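Local coordinates for protein pyruvate synthase subunit porC (Thermotoga maritima MSB8, PDB 2RAA) that forms the gamma chain of pyruvate synthase, a heterotetramer that converts pyruvate and CoA to acetyl-CoA and carbon dioxide while reducing ferredoxin, at residues F53-A58 with P64-N69. Residues are numbered along the deposited sequence; the frame is centred on the assembly and turned at random.
Sequences FPEYGA and PMRAFN. With SO4 (sulfate ion), chain B.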
# COMPACT_ATOMS: atom_id res chain seq x y z
N PHE A 53 -11.43 4.68 -4.39
CA PHE A 53 -11.92 5.91 -3.78
C PHE A 53 -11.46 5.94 -2.35
O PHE A 53 -11.03 4.91 -1.83
CB PHE A 53 -13.43 5.91 -3.81
CG PHE A 53 -14.01 4.63 -3.29
CD1 PHE A 53 -14.09 3.51 -4.12
CD2 PHE A 53 -14.43 4.53 -1.96
CE1 PHE A 53 -14.61 2.30 -3.64
CE2 PHE A 53 -14.95 3.33 -1.48
CZ PHE A 53 -15.04 2.20 -2.32
N PRO A 54 -11.54 7.10 -1.70
CA PRO A 54 -11.27 7.20 -0.28
C PRO A 54 -12.55 7.24 0.55
O PRO A 54 -13.63 7.32 -0.00
CB PRO A 54 -10.52 8.54 -0.16
CG PRO A 54 -10.86 9.32 -1.46
CD PRO A 54 -11.81 8.44 -2.26
N GLU A 55 -12.39 7.15 1.87
CA GLU A 55 -13.46 7.38 2.85
C GLU A 55 -12.87 8.10 4.07
O GLU A 55 -12.10 7.52 4.84
CB GLU A 55 -14.15 6.08 3.30
CG GLU A 55 -15.32 5.63 2.39
CD GLU A 55 -16.11 4.44 2.96
OE1 GLU A 55 -15.88 4.09 4.14
OE2 GLU A 55 -16.95 3.86 2.21
N TYR A 56 -13.21 9.39 4.21
CA TYR A 56 -12.74 10.21 5.35
C TYR A 56 -13.83 10.39 6.42
O TYR A 56 -14.97 9.92 6.27
CB TYR A 56 -12.31 11.60 4.87
CG TYR A 56 -11.16 11.65 3.88
CD1 TYR A 56 -9.84 11.76 4.32
CD2 TYR A 56 -11.40 11.64 2.51
CE1 TYR A 56 -8.77 11.81 3.41
CE2 TYR A 56 -10.34 11.71 1.59
CZ TYR A 56 -9.04 11.79 2.04
OH TYR A 56 -8.00 11.85 1.13
N GLY A 57 -13.44 11.05 7.50
CA GLY A 57 -14.34 11.53 8.57
C GLY A 57 -13.51 12.53 9.37
O GLY A 57 -13.32 12.38 10.57
N ALA A 58 -13.01 13.54 8.66
CA ALA A 58 -12.04 14.49 9.21
C ALA A 58 -12.50 15.94 9.06
O ALA A 58 -11.73 16.80 8.62
CB ALA A 58 -10.69 14.30 8.51
N PRO A 64 -7.51 9.51 11.00
CA PRO A 64 -7.49 8.20 10.34
C PRO A 64 -8.48 8.13 9.20
O PRO A 64 -9.59 8.66 9.32
CB PRO A 64 -7.93 7.23 11.44
CG PRO A 64 -7.69 7.94 12.72
CD PRO A 64 -7.82 9.41 12.43
N MSE A 65 -8.07 7.51 8.11
CA MSE A 65 -8.94 7.33 6.95
C MSE A 65 -8.65 5.97 6.27
O MSE A 65 -7.78 5.20 6.73
CB MSE A 65 -8.80 8.54 5.98
CG MSE A 65 -7.37 8.88 5.49
SE MSE A 65 -6.64 7.54 4.24
CE MSE A 65 -7.43 8.27 2.49
N ARG A 66 -9.43 5.66 5.22
CA ARG A 66 -9.25 4.46 4.43
C ARG A 66 -9.26 4.86 2.93
O ARG A 66 -9.76 5.93 2.56
CB ARG A 66 -10.35 3.41 4.73
CG ARG A 66 -11.01 3.58 6.09
CD ARG A 66 -11.54 2.29 6.77
NE ARG A 66 -12.83 1.80 6.26
CZ ARG A 66 -14.04 2.26 6.58
NH1 ARG A 66 -14.19 3.28 7.42
NH2 ARG A 66 -15.12 1.70 6.04
N ALA A 67 -8.64 4.04 2.10
CA ALA A 67 -8.77 4.14 0.65
C ALA A 67 -9.04 2.68 0.23
O ALA A 67 -8.86 1.79 1.04
CB ALA A 67 -7.52 4.69 0.02
N PHE A 68 -9.46 2.42 -1.00
CA PHE A 68 -9.83 1.11 -1.45
C PHE A 68 -9.48 0.94 -2.89
O PHE A 68 -9.58 1.88 -3.61
CB PHE A 68 -11.36 0.98 -1.36
CG PHE A 68 -11.92 1.26 0.01
CD1 PHE A 68 -12.26 2.54 0.40
CD2 PHE A 68 -12.11 0.24 0.93
CE1 PHE A 68 -12.74 2.78 1.69
CE2 PHE A 68 -12.60 0.50 2.20
CZ PHE A 68 -12.90 1.74 2.57
N ASN A 69 -9.07 -0.25 -3.31
CA ASN A 69 -8.92 -0.57 -4.72
C ASN A 69 -9.66 -1.87 -4.98
O ASN A 69 -9.61 -2.78 -4.14
CB ASN A 69 -7.47 -0.81 -5.16
CG ASN A 69 -6.63 0.44 -5.11
OD1 ASN A 69 -6.00 0.67 -4.12
ND2 ASN A 69 -6.61 1.24 -6.18
S SO4 B . -4.22 11.17 1.87
O1 SO4 B . -4.49 9.86 2.44
O2 SO4 B . -3.06 11.70 2.59
O3 SO4 B . -3.79 11.07 0.47
O4 SO4 B . -5.45 11.93 2.04
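E55 and R66 face each other as a hydrogen-bonded pair of an antiparallel beta hairpin. E55 N donates to R66 O at 3.0 Å and R66 N returns the bond to E55 O, both nearly straight. P54, which has no N-H to give, suits the neighbouring non-hydrogen-bonded site opposite A67, where P54 CA and A67 CA approach to 4.1 Å; the small A67 methyl suits the buried face toward helix 32-45.

On the face carrying F53, E55, R66 and F68, E55 CB lies at the edge of the F68 ring, CG is 3.9 Å from F68 CE1, and the carboxylate then carries OE1 to 3.1 Å from R66 NH2. OE1 sits over the guanidinium face, with the two planes 83° apart, so this salt bridge rests on charge rather than on a directed N-H; two long chains of opposite charge suit such a bridge. F53, its CG between backbone N and carbonyl carbon (chi1 49°), brings its ring alongside that of F68, whose CB lies over one face, toward the rim, while CD1 comes within 3.4 Å of F53 CE2; the flat rings are near parallel but barely overlap. Cutting F68 back to an alanine is likely to open a gap beside F53 and deprive the E55 stem of an apolar neighbour.

Just past the end of strand 50-55, Y56 runs alongside selenomethionine M65, which is still within its own strand, Y56 CD1 being 3.8 Å from M65 CB. The phenol OH donates to sulfate O4 at 2.7 Å; this ion, probably from the crystallisation liquor, is also bound by the backbone N of G29 and G31.

Strand 50-55 is outermost in the chain's mixed sheet, while strand 64-72 pairs on its other edge with strand 19-27, and helix 32-45 packs against M65 and A67.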